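Glucose-6-phosphate 1-dehydrogenase (Kluyveromyces lactis, PDB 7E6I) catalyses the oxidation of glucose 6-phosphate by NADP+ to 6-phosphogluconolactone, the first and rate-limiting step of the oxidative pentose phosphate pathway. Local coordinates at residues A[119-124]-A[148-153]; A[181-186]-A[412-417]; A[185-190]-A[371-376]. All blocks are in the same frame, centred on the assembly; numbering follows the deposited sequence.

Contact 1 is the most buried of the three: two neighbouring parallel strands of the Rossmann sheet, joined by backbone hydrogen bonds and apolar side chains. Contacts 2 and 3 are only partly buried and reach from the nucleotide-binding part of the chain to the C-terminal part. They share L185 and G186, at the end of the loop that follows the last strand of the sheet. Contact 2 is close packing of a 3-10 turn on a helix start through G186 and A414, with H183 and Y415 beside them, whereas contact 3 adds a polar bridge beside the sugar phosphate. All three touch the bound glucose 6-phosphate: contact 1 through K153 at the sugar, contacts 2 and 3 at the phosphate.

Contact 1 of 3, residues A[119-124]-A[148-153]; sequences LFYLAL and RVIVEK. With BG6 (6-O-phosphono-beta-D-glucopyranose), chain B.
I150 lies over one face of the Y121 ring, its CG2 methyl 4.0 Å from the ring centroid and only 17° off the ring normal, a CH-pi contact. The other branch of I150 carries CD1 past the rim of the same ring and on to L119, where I150 CD1 meets L119 CD1 at 3.7 Å. A beta-branched residue suits this place because its two arms let it meet two neighbours at once, CG2 over the Y121 face and CD1 against Y121 CD2 and L119. The Y121 ring can lie under them because CG stands anti to the backbone N (chi1 -163°), which sends its hydroxyl obliquely across to E152 of the neighbouring strand. There Y121 OH gives E152 OE1 a weak hydrogen bond, 3.3 Å long, with the ring and carboxylate planes 79° apart.

On the other face of the sheet F120 and V149 are paired, and farther along L122 CD2 rests against both V149 CG2, at 3.7 Å, and V151 CG1, at 3.6 Å; the L122 and V151 side chains run alongside one another. Three backbone bonds tie the strands in parallel register: F120 N to R148 O (2.8 Å), I150 N to F120 O (2.8 Å) and L122 N to I150 O (2.9 Å). Just past its strand, K153 reaches the sugar O1 and is held also by D240 O.

These are adjoining strands of a right-handed beta-alpha-beta unit of the Rossmann fold. Helix 126-139 packs against F120, L122 and V151, helix 414-423 packs against L119, Y121 and I150, and strands 10-14 and 178-181 extend the sheet beyond the pair.

Contact 2 of 3, residues A[181-186]-A[412-417]; sequences IDHYLG and PEAYES. With BG6 (6-O-phosphono-beta-D-glucopyranose), chain B.
G186 and A414 bring their backbones to a CA-CA distance of 4.1 Å, where the 3-10 turn of the family's D-H-Y-L-G-K-E motif meets the first turn of helix 414-423. This is the tight part: any side chain on G186 would run into A414 O, and A414 is small enough to set CB 3.4 Å from H183 O and near the plane of the H183 ring, at its edge. A414 CA also points its hydrogen at G186 O.

H183 has CG between its own N and carbonyl carbon (chi1 81°), and the ring then delivers NE2 to phosphate O3P of the substrate, a bond of 2.7 Å and nearly straight at 168°. The buried Y415 packs CE1 on I181 CG2 at 4.2 Å, but its ring overlaps the imidazole only loosely: the two run nearly parallel but slid aside, with centroids 6.0 Å apart, so that Y415 CZ and OH come near H183 CB. A leucine in place of H183 would probably leave O3P to K187 alone among its donors described here, with the phosphate held less firmly on this side.

On the solvent side P412 and E413 scarcely touch the turn. E413, the helix N-cap residue, instead has its backbone N bound 2.7 Å from E416 OE2, which it meets from above the carboxylate plane.

Contact 3 of 3, residues A[185-190]-A[371-376]; sequences LGKEMV and RIQPNE. With BG6 (6-O-phosphono-beta-D-glucopyranose), chain B.
K187 and Q373 form a polar bridge between the two parts of the chain, beside the substrate phosphate, where the start of helix 188-191 meets the end of strand 367-373. K187 NZ gives a hydrogen bond of 2.6 Å to Q373 OE1, in the carbonyl plane and on a lone pair, and another of 2.6 Å to phosphate O3P. With OE1 taken, the amide is oriented so that Q373 NE2 can donate to O1P at 2.7 Å; an amide, with an acceptor and a donor side by side, is well suited to this double task. K187 arrives by a long chain that bends only at its last torsion (chi4 -88°), crossing the I372 side chain nearly perpendicularly, with K187 CD near I372 CG2.

V346 on the neighbouring strand 345-352 is opposed by two residues, I372 and Q373, the mark of a classic beta bulge, here at the end of strand 367-373 inside the mixed sheet of the C-terminal part. Away from the phosphate the contact is apolar: I372 sets CG2 4.1 Å from V190 CG2 and CG1 beside M189 CG. The flexible M189 chain curls at chi2 and chi3, which brings CE to 3.4 Å from E376 CB. Y406 packs on M189 and E376 as well. One water joins the backbones, accepting from M189 N at 3.1 Å and donating to I372 O.

Contact 1 of 3, residues A[119-124]-A[148-153]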
# COMPACT_ATOMS: atom_id res chain seq x y z
N LEU A 119 -13.44 -14.04 -10.58
CA LEU A 119 -12.67 -12.89 -10.13
C LEU A 119 -12.43 -11.97 -11.32
O LEU A 119 -11.97 -12.42 -12.37
CB LEU A 119 -11.34 -13.32 -9.49
CG LEU A 119 -10.43 -12.24 -8.88
CD1 LEU A 119 -11.10 -11.59 -7.69
CD2 LEU A 119 -9.04 -12.79 -8.47
N PHE A 120 -12.77 -10.69 -11.17
CA PHE A 120 -12.49 -9.67 -12.17
C PHE A 120 -11.44 -8.72 -11.61
O PHE A 120 -11.71 -7.97 -10.67
CB PHE A 120 -13.77 -8.91 -12.52
CG PHE A 120 -14.83 -9.77 -13.12
CD1 PHE A 120 -14.78 -10.13 -14.46
CD2 PHE A 120 -15.87 -10.24 -12.34
CE1 PHE A 120 -15.75 -10.94 -15.02
CE2 PHE A 120 -16.86 -11.05 -12.90
CZ PHE A 120 -16.80 -11.40 -14.23
N TYR A 121 -10.24 -8.76 -12.19
CA TYR A 121 -9.18 -7.82 -11.83
C TYR A 121 -9.22 -6.64 -12.80
O TYR A 121 -9.01 -6.82 -14.00
CB TYR A 121 -7.81 -8.50 -11.86
CG TYR A 121 -6.74 -7.73 -11.12
CD1 TYR A 121 -6.37 -6.44 -11.53
CD2 TYR A 121 -6.12 -8.26 -10.00
CE1 TYR A 121 -5.41 -5.72 -10.85
CE2 TYR A 121 -5.16 -7.54 -9.30
CZ TYR A 121 -4.80 -6.28 -9.73
OH TYR A 121 -3.84 -5.57 -9.04
N LEU A 122 -9.45 -5.44 -12.27
CA LEU A 122 -9.67 -4.26 -13.12
C LEU A 122 -8.40 -3.40 -13.16
O LEU A 122 -8.28 -2.39 -12.48
CB LEU A 122 -10.87 -3.46 -12.61
CG LEU A 122 -12.27 -3.82 -13.09
CD1 LEU A 122 -12.54 -5.31 -13.00
CD2 LEU A 122 -13.30 -3.06 -12.28
N ALA A 123 -7.45 -3.80 -14.01
CA ALA A 123 -6.17 -3.10 -14.12
C ALA A 123 -6.32 -1.85 -14.98
O ALA A 123 -5.70 -1.68 -16.03
CB ALA A 123 -5.11 -4.03 -14.69
N LEU A 124 -7.16 -0.94 -14.51
CA LEU A 124 -7.60 0.21 -15.29
C LEU A 124 -7.65 1.42 -14.39
O LEU A 124 -7.72 1.28 -13.16
CB LEU A 124 -8.99 -0.05 -15.90
CG LEU A 124 -9.10 -1.18 -16.93
CD1 LEU A 124 -10.53 -1.61 -17.12
CD2 LEU A 124 -8.51 -0.71 -18.24
N ARG A 148 -16.24 -11.47 -7.59
CA ARG A 148 -15.45 -10.50 -6.85
C ARG A 148 -14.69 -9.63 -7.83
O ARG A 148 -14.13 -10.13 -8.81
CB ARG A 148 -14.48 -11.21 -5.89
CG ARG A 148 -15.16 -11.94 -4.75
CD ARG A 148 -14.19 -12.84 -3.99
NE ARG A 148 -14.90 -13.66 -3.01
CZ ARG A 148 -14.49 -14.86 -2.59
NH1 ARG A 148 -13.36 -15.39 -3.06
NH2 ARG A 148 -15.21 -15.52 -1.70
N VAL A 149 -14.65 -8.32 -7.59
CA VAL A 149 -13.89 -7.44 -8.46
C VAL A 149 -12.82 -6.73 -7.63
O VAL A 149 -13.09 -6.25 -6.53
CB VAL A 149 -14.80 -6.45 -9.22
CG1 VAL A 149 -16.22 -6.43 -8.67
CG2 VAL A 149 -14.19 -5.05 -9.27
N ILE A 150 -11.60 -6.71 -8.17
CA ILE A 150 -10.48 -6.01 -7.58
C ILE A 150 -10.29 -4.69 -8.32
O ILE A 150 -10.21 -4.67 -9.56
CB ILE A 150 -9.20 -6.85 -7.66
CG1 ILE A 150 -9.31 -8.10 -6.79
CG2 ILE A 150 -8.00 -6.04 -7.25
CD1 ILE A 150 -8.32 -9.17 -7.17
N VAL A 151 -10.22 -3.59 -7.57
CA VAL A 151 -9.77 -2.32 -8.09
C VAL A 151 -8.67 -1.80 -7.19
O VAL A 151 -8.59 -2.12 -6.00
CB VAL A 151 -10.90 -1.27 -8.22
CG1 VAL A 151 -11.61 -1.43 -9.56
CG2 VAL A 151 -11.88 -1.39 -7.07
N GLU A 152 -7.82 -0.96 -7.78
CA GLU A 152 -6.60 -0.50 -7.14
C GLU A 152 -6.64 1.02 -7.00
O GLU A 152 -7.24 1.71 -7.82
CB GLU A 152 -5.39 -0.93 -7.98
CG GLU A 152 -4.07 -0.68 -7.31
CD GLU A 152 -2.94 -1.45 -7.98
OE1 GLU A 152 -3.22 -2.37 -8.81
OE2 GLU A 152 -1.78 -1.12 -7.64
N LYS A 153 -5.99 1.53 -5.95
CA LYS A 153 -5.97 2.96 -5.74
C LYS A 153 -5.25 3.65 -6.90
O LYS A 153 -4.39 3.05 -7.54
CB LYS A 153 -5.30 3.29 -4.40
CG LYS A 153 -3.77 3.16 -4.40
CD LYS A 153 -3.08 4.53 -4.53
CE LYS A 153 -1.56 4.44 -4.26
NZ LYS A 153 -0.77 5.56 -4.90
C1 BG6 B . 2.98 4.28 -5.69
C2 BG6 B . 3.40 5.73 -5.89
O1 BG6 B . 1.73 4.14 -5.14
O5 BG6 B . 3.95 3.62 -4.75
C3 BG6 B . 4.80 5.84 -6.38
O2 BG6 B . 2.52 6.40 -6.81
C4 BG6 B . 5.75 5.19 -5.43
O3 BG6 B . 5.19 7.23 -6.51
C5 BG6 B . 5.36 3.74 -5.17
O4 BG6 B . 7.08 5.29 -5.97
C6 BG6 B . 6.17 3.08 -4.09
O6 BG6 B . 5.71 1.75 -3.95
P BG6 B . 6.80 0.59 -3.50
O1P BG6 B . 7.41 1.19 -2.24
O2P BG6 B . 7.80 0.41 -4.61
O3P BG6 B . 6.16 -0.77 -3.23

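Contact 2 of 3, residues A[181-186]-A[412-417]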
# COMPACT_ATOMS: atom_id res chain seq x y z
N ILE A 181 -7.53 -2.22 -3.46
CA ILE A 181 -6.14 -2.52 -3.18
C ILE A 181 -5.39 -1.25 -2.82
O ILE A 181 -5.43 -0.25 -3.56
CB ILE A 181 -5.47 -3.23 -4.37
CG1 ILE A 181 -5.82 -4.72 -4.34
CG2 ILE A 181 -3.95 -3.01 -4.34
CD1 ILE A 181 -5.04 -5.52 -5.37
N ASP A 182 -4.71 -1.29 -1.67
CA ASP A 182 -3.52 -0.50 -1.37
C ASP A 182 -2.40 -1.53 -1.24
O ASP A 182 -2.42 -2.37 -0.33
CB ASP A 182 -3.72 0.30 -0.08
CG ASP A 182 -2.54 1.21 0.24
OD1 ASP A 182 -1.37 0.76 0.17
OD2 ASP A 182 -2.81 2.39 0.60
N HIS A 183 -1.44 -1.51 -2.17
CA HIS A 183 -0.53 -2.66 -2.25
C HIS A 183 0.40 -2.77 -1.05
O HIS A 183 0.93 -3.86 -0.80
CB HIS A 183 0.27 -2.64 -3.56
CG HIS A 183 1.46 -1.73 -3.56
ND1 HIS A 183 1.38 -0.38 -3.86
CD2 HIS A 183 2.77 -1.98 -3.31
CE1 HIS A 183 2.58 0.16 -3.78
NE2 HIS A 183 3.45 -0.78 -3.45
N TYR A 184 0.57 -1.71 -0.26
CA TYR A 184 1.35 -1.84 0.97
C TYR A 184 0.79 -2.90 1.90
O TYR A 184 1.55 -3.60 2.59
CB TYR A 184 1.43 -0.50 1.70
CG TYR A 184 2.63 0.31 1.29
CD1 TYR A 184 2.95 0.48 -0.07
CD2 TYR A 184 3.47 0.89 2.24
CE1 TYR A 184 4.06 1.22 -0.46
CE2 TYR A 184 4.58 1.62 1.87
CZ TYR A 184 4.87 1.79 0.52
OH TYR A 184 5.98 2.52 0.15
N LEU A 185 -0.54 -3.04 1.94
CA LEU A 185 -1.22 -4.04 2.75
C LEU A 185 -0.87 -5.46 2.34
O LEU A 185 -1.27 -6.40 3.04
CB LEU A 185 -2.73 -3.82 2.68
CG LEU A 185 -3.22 -2.48 3.25
CD1 LEU A 185 -4.74 -2.44 3.29
CD2 LEU A 185 -2.65 -2.26 4.63
N GLY A 186 -0.13 -5.66 1.24
CA GLY A 186 0.32 -7.00 0.89
C GLY A 186 1.78 -7.26 1.17
O GLY A 186 2.27 -8.36 0.89
N PRO A 412 5.95 -14.11 -0.78
CA PRO A 412 5.30 -13.56 -1.97
C PRO A 412 5.48 -12.06 -2.09
O PRO A 412 5.72 -11.35 -1.11
CB PRO A 412 3.82 -13.90 -1.74
CG PRO A 412 3.71 -14.03 -0.27
CD PRO A 412 4.99 -14.63 0.20
N GLU A 413 5.36 -11.58 -3.33
CA GLU A 413 5.21 -10.16 -3.60
C GLU A 413 3.84 -9.68 -3.16
O GLU A 413 2.90 -10.46 -2.98
CB GLU A 413 5.40 -9.88 -5.09
CG GLU A 413 6.77 -10.22 -5.61
CD GLU A 413 7.70 -9.04 -5.55
OE1 GLU A 413 7.35 -8.04 -4.88
OE2 GLU A 413 8.79 -9.11 -6.17
N ALA A 414 3.71 -8.35 -3.01
CA ALA A 414 2.47 -7.76 -2.52
C ALA A 414 1.27 -8.24 -3.34
O ALA A 414 0.27 -8.72 -2.78
CB ALA A 414 2.57 -6.23 -2.56
N TYR A 415 1.35 -8.13 -4.66
CA TYR A 415 0.20 -8.50 -5.48
C TYR A 415 -0.08 -9.99 -5.44
O TYR A 415 -1.24 -10.39 -5.55
CB TYR A 415 0.42 -8.05 -6.91
CG TYR A 415 0.28 -6.58 -7.06
CD1 TYR A 415 -0.95 -5.96 -6.86
CD2 TYR A 415 1.37 -5.80 -7.39
CE1 TYR A 415 -1.09 -4.61 -6.98
CE2 TYR A 415 1.24 -4.43 -7.51
CZ TYR A 415 0.01 -3.84 -7.31
OH TYR A 415 -0.11 -2.48 -7.45
N GLU A 416 0.96 -10.81 -5.30
CA GLU A 416 0.73 -12.24 -5.11
C GLU A 416 -0.06 -12.50 -3.84
O GLU A 416 -1.09 -13.19 -3.86
CB GLU A 416 2.06 -12.99 -5.10
CG GLU A 416 2.70 -13.06 -6.48
CD GLU A 416 4.22 -13.20 -6.48
OE1 GLU A 416 4.80 -13.21 -7.59
OE2 GLU A 416 4.82 -13.30 -5.39
N SER A 417 0.39 -11.93 -2.73
CA SER A 417 -0.32 -12.09 -1.47
C SER A 417 -1.76 -11.59 -1.58
O SER A 417 -2.69 -12.22 -1.06
CB SER A 417 0.43 -11.34 -0.36
OG SER A 417 -0.32 -11.26 0.84
C1 BG6 B . 2.98 4.28 -5.69
C2 BG6 B . 3.40 5.73 -5.89
O1 BG6 B . 1.73 4.14 -5.14
O5 BG6 B . 3.95 3.62 -4.75
C3 BG6 B . 4.80 5.84 -6.38
O2 BG6 B . 2.52 6.40 -6.81
C4 BG6 B . 5.75 5.19 -5.43
O3 BG6 B . 5.19 7.23 -6.51
C5 BG6 B . 5.36 3.74 -5.17
O4 BG6 B . 7.08 5.29 -5.97
C6 BG6 B . 6.17 3.08 -4.09
O6 BG6 B . 5.71 1.75 -3.95
P BG6 B . 6.80 0.59 -3.50
O1P BG6 B . 7.41 1.19 -2.24
O2P BG6 B . 7.80 0.41 -4.61
O3P BG6 B . 6.16 -0.77 -3.23

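Contact 3 of 3, residues A[185-190]-A[371-376]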
# COMPACT_ATOMS: atom_id res chain seq x y z
N LEU A 185 -0.54 -3.04 1.94
CA LEU A 185 -1.22 -4.04 2.75
C LEU A 185 -0.87 -5.46 2.34
O LEU A 185 -1.27 -6.40 3.04
CB LEU A 185 -2.73 -3.82 2.68
CG LEU A 185 -3.22 -2.48 3.25
CD1 LEU A 185 -4.74 -2.44 3.29
CD2 LEU A 185 -2.65 -2.26 4.63
N GLY A 186 -0.13 -5.66 1.24
CA GLY A 186 0.32 -7.00 0.89
C GLY A 186 1.78 -7.26 1.17
O GLY A 186 2.27 -8.36 0.89
N LYS A 187 2.50 -6.26 1.69
CA LYS A 187 3.92 -6.41 2.00
C LYS A 187 4.11 -7.22 3.27
O LYS A 187 3.39 -7.04 4.26
CB LYS A 187 4.58 -5.05 2.15
CG LYS A 187 4.65 -4.23 0.87
CD LYS A 187 5.40 -2.93 1.09
CE LYS A 187 5.31 -2.03 -0.13
NZ LYS A 187 6.40 -2.29 -1.13
N GLU A 188 5.11 -8.12 3.25
CA GLU A 188 5.28 -9.08 4.33
C GLU A 188 5.36 -8.39 5.68
O GLU A 188 4.63 -8.74 6.61
CB GLU A 188 6.53 -9.93 4.07
CG GLU A 188 7.01 -10.74 5.25
CD GLU A 188 6.11 -11.93 5.60
OE1 GLU A 188 5.25 -12.31 4.76
OE2 GLU A 188 6.26 -12.49 6.71
N MET A 189 6.20 -7.36 5.79
CA MET A 189 6.39 -6.74 7.10
C MET A 189 5.18 -5.92 7.52
O MET A 189 4.89 -5.81 8.72
CB MET A 189 7.66 -5.89 7.10
CG MET A 189 8.08 -5.39 8.48
SD MET A 189 8.70 -6.71 9.57
CE MET A 189 9.66 -7.65 8.41
N VAL A 190 4.45 -5.34 6.57
CA VAL A 190 3.21 -4.68 6.96
C VAL A 190 2.23 -5.71 7.54
O VAL A 190 1.56 -5.44 8.55
CB VAL A 190 2.60 -3.92 5.77
CG1 VAL A 190 1.27 -3.27 6.18
CG2 VAL A 190 3.58 -2.85 5.29
N ARG A 371 11.82 -1.93 9.83
CA ARG A 371 12.07 -1.64 8.42
C ARG A 371 11.14 -2.48 7.56
O ARG A 371 11.20 -3.71 7.58
CB ARG A 371 13.52 -1.91 8.00
CG ARG A 371 13.85 -1.15 6.69
CD ARG A 371 15.32 -1.07 6.41
NE ARG A 371 15.83 0.27 6.67
CZ ARG A 371 17.12 0.51 6.91
NH1 ARG A 371 17.98 -0.50 6.91
NH2 ARG A 371 17.55 1.76 7.16
N ILE A 372 10.30 -1.80 6.77
CA ILE A 372 9.43 -2.52 5.86
C ILE A 372 10.18 -2.89 4.59
O ILE A 372 10.02 -3.99 4.05
CB ILE A 372 8.18 -1.69 5.57
CG1 ILE A 372 7.30 -1.69 6.81
CG2 ILE A 372 7.46 -2.19 4.32
CD1 ILE A 372 6.80 -0.34 7.15
N GLN A 373 11.03 -1.99 4.11
CA GLN A 373 11.81 -2.22 2.90
C GLN A 373 12.93 -1.20 2.88
O GLN A 373 12.76 -0.08 3.37
CB GLN A 373 10.92 -2.09 1.65
CG GLN A 373 10.49 -0.68 1.31
CD GLN A 373 9.43 -0.67 0.21
OE1 GLN A 373 8.61 -1.59 0.13
NE2 GLN A 373 9.44 0.36 -0.62
N PRO A 374 14.10 -1.55 2.31
CA PRO A 374 14.43 -2.82 1.66
C PRO A 374 14.62 -4.06 2.54
O PRO A 374 14.02 -5.09 2.22
CB PRO A 374 15.75 -2.52 0.95
CG PRO A 374 16.20 -1.20 1.43
CD PRO A 374 15.02 -0.47 1.90
N ASN A 375 15.43 -4.04 3.59
CA ASN A 375 15.81 -5.29 4.23
C ASN A 375 14.96 -5.50 5.47
O ASN A 375 15.39 -5.22 6.59
CB ASN A 375 17.29 -5.31 4.57
CG ASN A 375 18.16 -4.79 3.44
OD1 ASN A 375 18.26 -5.42 2.39
ND2 ASN A 375 18.78 -3.62 3.65
N GLU A 376 13.73 -6.00 5.26
CA GLU A 376 12.80 -6.39 6.32
C GLU A 376 13.50 -6.75 7.62
O GLU A 376 14.23 -7.75 7.68
CB GLU A 376 11.96 -7.59 5.88
CG GLU A 376 11.00 -7.34 4.77
CD GLU A 376 11.48 -7.94 3.47
OE1 GLU A 376 12.69 -7.79 3.14
OE2 GLU A 376 10.65 -8.58 2.78
C1 BG6 B . 2.98 4.28 -5.69
C2 BG6 B . 3.40 5.73 -5.89
O1 BG6 B . 1.73 4.14 -5.14
O5 BG6 B . 3.95 3.62 -4.75
C3 BG6 B . 4.80 5.84 -6.38
O2 BG6 B . 2.52 6.40 -6.81
C4 BG6 B . 5.75 5.19 -5.43
O3 BG6 B . 5.19 7.23 -6.51
C5 BG6 B . 5.36 3.74 -5.17
O4 BG6 B . 7.08 5.29 -5.97
C6 BG6 B . 6.17 3.08 -4.09
O6 BG6 B . 5.71 1.75 -3.95
P BG6 B . 6.80 0.59 -3.50
O1P BG6 B . 7.41 1.19 -2.24
O2P BG6 B . 7.80 0.41 -4.61
O3P BG6 B . 6.16 -0.77 -3.23
O HOH W 1 7.86 -5.97 3.64